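Long-range contact in YHR177W (Saccharomyces cerevisiae, PDB 4M8B), which probably binds DNA through its WOPR domain, the part present here, and is thought to act as a fungal transcription regulator: residues K79-L89 against K112-F123. Numbering follows the deposited sequence.
Sequences KFLVYREYNRL and KYFYTGLLKKTF. With EDO (1,2-ethanediol), chain D; nucleotides of chain A.
Arg84 lays its guanidinium flat on the ring of Tyr115, centres 3.7 Å apart and planes 27° off parallel, a stacked cation-pi pair. Its chain bends at chi2 and chi3 (-139° and -77°) to reach that ring, and CG and CD run alongside Leu119 CD2 on the way. Near the Phe80 end of the ladder, Lys121 crosses one face of the Phe80 ring, with NZ 4.7 Å from the centroid; Ile13 O takes a hydrogen bond from that ammonium. On the face carrying Leu81, Tyr83 and Thr122, one water bonds Thr122 OG1 and donates to OP2 of DT10 of chain A, 2.8 Å away, tying the sheet to the DNA backbone.

Antiparallel pairing holds these groups in place, for example Thr122 N to Leu81 O at 2.9 Å. A beta bulge between Arg84 and Tyr86 shifts the register by two where 112-123 turns its corner at Gly117. There Glu85 OE1 accepts from Thr116 OG1, which itself accepts from Leu118 N in an ST turn.

Strand 75-77 pairs with the far edge of 80-88, strand 137-147 flanks 118-123, and Leu19 of helix 16-28 packs on Phe80 and Phe123.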
# COMPACT_ATOMS: atom_id res chain seq x y z
N LYS C 79 5.57 1.35 10.47
CA LYS C 79 6.15 0.19 9.83
C LYS C 79 5.88 0.22 8.33
O LYS C 79 6.19 -0.73 7.61
CB LYS C 79 5.59 -1.09 10.46
CG LYS C 79 5.80 -1.17 11.96
CD LYS C 79 5.25 -2.47 12.54
CE LYS C 79 5.49 -2.55 14.04
NZ LYS C 79 5.00 -3.83 14.61
N PHE C 80 5.30 1.32 7.86
CA PHE C 80 4.99 1.49 6.45
C PHE C 80 6.08 2.28 5.73
O PHE C 80 6.77 3.10 6.35
CB PHE C 80 3.67 2.23 6.26
CG PHE C 80 2.47 1.47 6.74
CD1 PHE C 80 1.95 0.43 5.99
CD2 PHE C 80 1.84 1.82 7.93
CE1 PHE C 80 0.83 -0.27 6.43
CE2 PHE C 80 0.73 1.12 8.37
CZ PHE C 80 0.22 0.08 7.62
N LEU C 81 6.22 2.04 4.44
CA LEU C 81 6.99 2.93 3.58
C LEU C 81 6.01 3.81 2.82
O LEU C 81 4.96 3.35 2.39
CB LEU C 81 7.87 2.13 2.61
CG LEU C 81 9.09 1.46 3.25
CD1 LEU C 81 9.91 0.70 2.22
CD2 LEU C 81 9.94 2.51 3.95
N VAL C 82 6.35 5.09 2.68
CA VAL C 82 5.47 6.03 1.99
C VAL C 82 6.19 6.70 0.82
O VAL C 82 7.37 7.04 0.91
CB VAL C 82 4.93 7.11 2.95
CG1 VAL C 82 4.10 8.13 2.19
CG2 VAL C 82 4.10 6.46 4.04
N TYR C 83 5.46 6.91 -0.28
CA TYR C 83 6.02 7.55 -1.46
C TYR C 83 5.07 8.61 -1.99
O TYR C 83 3.85 8.49 -1.83
CB TYR C 83 6.30 6.51 -2.54
CG TYR C 83 7.11 5.31 -2.10
CD1 TYR C 83 6.52 4.27 -1.40
CD2 TYR C 83 8.46 5.21 -2.40
CE1 TYR C 83 7.25 3.17 -1.00
CE2 TYR C 83 9.20 4.11 -2.01
CZ TYR C 83 8.59 3.09 -1.31
OH TYR C 83 9.32 2.00 -0.92
N ARG C 84 5.61 9.63 -2.64
CA ARG C 84 4.80 10.71 -3.18
C ARG C 84 4.97 10.84 -4.69
O ARG C 84 6.09 10.83 -5.19
CB ARG C 84 5.15 12.03 -2.49
CG ARG C 84 5.01 11.97 -0.98
CD ARG C 84 4.39 13.24 -0.43
NE ARG C 84 5.34 14.34 -0.39
CZ ARG C 84 5.00 15.62 -0.44
NH1 ARG C 84 3.73 15.96 -0.55
NH2 ARG C 84 5.94 16.55 -0.39
N GLU C 85 3.85 10.97 -5.40
CA GLU C 85 3.91 11.14 -6.85
C GLU C 85 4.26 12.58 -7.20
O GLU C 85 3.76 13.52 -6.58
CB GLU C 85 2.58 10.76 -7.51
CG GLU C 85 2.66 10.72 -9.03
CD GLU C 85 1.32 10.96 -9.70
OE1 GLU C 85 0.34 11.26 -8.99
OE2 GLU C 85 1.25 10.84 -10.94
N TYR C 86 5.11 12.75 -8.21
CA TYR C 86 5.50 14.08 -8.67
C TYR C 86 5.54 14.18 -10.19
O TYR C 86 5.90 13.22 -10.88
CB TYR C 86 6.86 14.48 -8.07
CG TYR C 86 8.02 13.65 -8.57
CD1 TYR C 86 8.67 13.97 -9.75
CD2 TYR C 86 8.48 12.56 -7.85
CE1 TYR C 86 9.74 13.22 -10.21
CE2 TYR C 86 9.55 11.80 -8.30
CZ TYR C 86 10.17 12.13 -9.48
OH TYR C 86 11.24 11.38 -9.93
N ASN C 87 5.18 15.35 -10.71
CA ASN C 87 5.27 15.64 -12.14
C ASN C 87 6.02 16.94 -12.39
O ASN C 87 6.47 17.60 -11.45
CB ASN C 87 3.87 15.71 -12.77
CG ASN C 87 3.17 14.37 -12.80
OD1 ASN C 87 3.82 13.32 -12.78
ND2 ASN C 87 1.84 14.40 -12.86
N ARG C 88 6.16 17.30 -13.66
CA ARG C 88 6.79 18.56 -14.03
C ARG C 88 5.75 19.57 -14.51
O ARG C 88 4.66 19.19 -14.95
CB ARG C 88 7.87 18.34 -15.09
CG ARG C 88 7.49 17.32 -16.15
CD ARG C 88 8.67 17.01 -17.06
NE ARG C 88 9.16 18.22 -17.72
CZ ARG C 88 10.24 18.25 -18.50
NH1 ARG C 88 10.94 17.15 -18.71
NH2 ARG C 88 10.61 19.39 -19.06
N LEU C 89 6.09 20.86 -14.43
CA LEU C 89 5.13 21.93 -14.72
C LEU C 89 4.84 22.09 -16.21
O LEU C 89 5.28 21.29 -17.04
CB LEU C 89 5.62 23.25 -14.13
CG LEU C 89 5.59 23.40 -12.60
CD1 LEU C 89 4.18 23.20 -12.07
CD2 LEU C 89 6.56 22.44 -11.92
N LYS C 112 11.97 21.94 -12.86
CA LYS C 112 11.07 22.12 -11.72
C LYS C 112 9.95 21.09 -11.69
O LYS C 112 9.31 20.82 -12.72
CB LYS C 112 10.48 23.53 -11.72
CG LYS C 112 11.15 24.49 -10.74
CD LYS C 112 10.30 25.73 -10.52
CE LYS C 112 10.82 26.58 -9.37
NZ LYS C 112 9.88 27.67 -9.00
N TYR C 113 9.70 20.52 -10.52
CA TYR C 113 8.66 19.50 -10.35
C TYR C 113 7.66 19.87 -9.25
O TYR C 113 7.85 20.85 -8.53
CB TYR C 113 9.29 18.14 -10.05
CG TYR C 113 10.20 17.62 -11.14
CD1 TYR C 113 9.68 17.09 -12.31
CD2 TYR C 113 11.58 17.67 -11.01
CE1 TYR C 113 10.50 16.61 -13.31
CE2 TYR C 113 12.42 17.19 -12.00
CZ TYR C 113 11.87 16.67 -13.15
OH TYR C 113 12.69 16.19 -14.15
N PHE C 114 6.60 19.08 -9.13
CA PHE C 114 5.60 19.31 -8.09
C PHE C 114 4.94 18.01 -7.63
O PHE C 114 4.87 17.04 -8.38
CB PHE C 114 4.52 20.28 -8.58
CG PHE C 114 3.57 19.69 -9.59
CD1 PHE C 114 3.99 19.43 -10.89
CD2 PHE C 114 2.26 19.41 -9.24
CE1 PHE C 114 3.12 18.90 -11.82
CE2 PHE C 114 1.39 18.87 -10.17
CZ PHE C 114 1.81 18.61 -11.46
N TYR C 115 4.47 18.00 -6.39
CA TYR C 115 3.78 16.83 -5.85
C TYR C 115 2.29 16.90 -6.18
O TYR C 115 1.63 17.92 -5.97
CB TYR C 115 4.01 16.72 -4.34
CG TYR C 115 5.45 16.41 -3.99
CD1 TYR C 115 6.02 15.19 -4.32
CD2 TYR C 115 6.24 17.34 -3.32
CE1 TYR C 115 7.33 14.90 -4.01
CE2 TYR C 115 7.56 17.05 -3.00
CZ TYR C 115 8.09 15.83 -3.35
OH TYR C 115 9.40 15.53 -3.03
N THR C 116 1.76 15.79 -6.70
CA THR C 116 0.39 15.75 -7.19
C THR C 116 -0.64 15.60 -6.07
O THR C 116 -1.77 16.07 -6.19
CB THR C 116 0.20 14.60 -8.20
OG1 THR C 116 0.37 13.35 -7.54
CG2 THR C 116 1.21 14.72 -9.33
N GLY C 117 -0.24 14.94 -4.99
CA GLY C 117 -1.15 14.69 -3.89
C GLY C 117 -1.44 13.21 -3.74
O GLY C 117 -1.87 12.75 -2.68
N LEU C 118 -1.22 12.46 -4.82
CA LEU C 118 -1.38 11.01 -4.78
C LEU C 118 -0.27 10.41 -3.92
O LEU C 118 0.87 10.87 -3.94
CB LEU C 118 -1.32 10.42 -6.19
CG LEU C 118 -1.49 8.90 -6.28
CD1 LEU C 118 -2.91 8.50 -5.91
CD2 LEU C 118 -1.11 8.38 -7.66
N LEU C 119 -0.62 9.38 -3.15
CA LEU C 119 0.32 8.76 -2.23
C LEU C 119 0.24 7.24 -2.29
O LEU C 119 -0.80 6.67 -2.62
CB LEU C 119 0.05 9.24 -0.80
CG LEU C 119 0.32 10.71 -0.50
CD1 LEU C 119 -0.43 11.15 0.74
CD2 LEU C 119 1.81 10.95 -0.33
N LYS C 120 1.35 6.58 -1.96
CA LYS C 120 1.39 5.13 -1.87
C LYS C 120 2.09 4.70 -0.59
O LYS C 120 3.14 5.25 -0.23
CB LYS C 120 2.11 4.52 -3.09
CG LYS C 120 2.66 3.12 -2.87
CD LYS C 120 3.15 2.48 -4.16
CE LYS C 120 4.27 3.29 -4.80
NZ LYS C 120 4.76 2.66 -6.06
N LYS C 121 1.50 3.74 0.11
CA LYS C 121 2.15 3.16 1.29
C LYS C 121 2.25 1.65 1.13
O LYS C 121 1.34 1.01 0.59
CB LYS C 121 1.41 3.55 2.57
CG LYS C 121 0.04 2.93 2.73
CD LYS C 121 -0.79 3.72 3.75
CE LYS C 121 -0.01 3.95 5.02
NZ LYS C 121 -0.77 4.80 5.98
N THR C 122 3.36 1.08 1.58
CA THR C 122 3.63 -0.33 1.37
C THR C 122 3.96 -1.03 2.68
O THR C 122 4.42 -0.41 3.63
CB THR C 122 4.80 -0.55 0.38
OG1 THR C 122 6.00 0.02 0.93
CG2 THR C 122 4.51 0.11 -0.96
N PHE C 123 3.72 -2.34 2.71
CA PHE C 123 4.00 -3.15 3.88
C PHE C 123 4.30 -4.57 3.44
O PHE C 123 3.65 -5.10 2.54
CB PHE C 123 2.79 -3.14 4.83
CG PHE C 123 3.01 -3.90 6.10
CD1 PHE C 123 2.83 -5.28 6.15
CD2 PHE C 123 3.40 -3.25 7.26
CE1 PHE C 123 3.03 -5.98 7.32
CE2 PHE C 123 3.61 -3.94 8.43
CZ PHE C 123 3.42 -5.31 8.47
C1 EDO D . 5.89 -4.10 -0.06
O1 EDO D . 5.76 -5.40 0.54
C2 EDO D . 6.83 -4.21 -1.25
O2 EDO D . 6.12 -4.73 -2.38
P DT A 10 8.00 -1.73 -3.97
OP1 DT A 10 7.22 -2.99 -3.99
OP2 DT A 10 7.32 -0.44 -3.72
O5' DT A 10 9.17 -1.90 -2.90
C5' DT A 10 10.02 -3.03 -2.98
C4' DT A 10 11.13 -3.02 -1.95
O4' DT A 10 12.19 -2.11 -2.35
C3' DT A 10 10.75 -2.58 -0.53
O3' DT A 10 11.20 -3.57 0.42
C2' DT A 10 11.48 -1.25 -0.38
C1' DT A 10 12.74 -1.56 -1.17
N1 DT A 10 13.65 -0.40 -1.52
C2 DT A 10 15.02 -0.58 -1.47
O2 DT A 10 15.58 -1.62 -1.16
N3 DT A 10 15.76 0.54 -1.81
C4 DT A 10 15.27 1.78 -2.19
O4 DT A 10 16.02 2.71 -2.47
C5 DT A 10 13.82 1.88 -2.21
C7 DT A 10 13.16 3.18 -2.60
C6 DT A 10 13.09 0.81 -1.88
P DG A 11 10.39 -3.85 1.79
OP1 DG A 11 11.00 -5.04 2.42
OP2 DG A 11 8.94 -3.86 1.50
O5' DG A 11 10.71 -2.58 2.71
C5' DG A 11 11.69 -2.64 3.76
C4' DG A 11 13.12 -2.55 3.25
O4' DG A 11 13.22 -1.53 2.23
C3' DG A 11 14.15 -2.11 4.28
O3' DG A 11 14.62 -3.23 5.01
C2' DG A 11 15.25 -1.45 3.44
C1' DG A 11 14.56 -1.09 2.13
N9 DG A 11 14.56 0.33 1.77
C8 DG A 11 13.46 1.14 1.59
N7 DG A 11 13.76 2.37 1.25
C5 DG A 11 15.15 2.38 1.20
C6 DG A 11 16.04 3.43 0.89
O6 DG A 11 15.78 4.60 0.58
N1 DG A 11 17.37 3.01 0.95
C2 DG A 11 17.78 1.73 1.28
N2 DG A 11 19.10 1.51 1.28
N3 DG A 11 16.95 0.74 1.57
C4 DG A 11 15.65 1.13 1.51
O HOH W 1 7.88 0.04 -0.98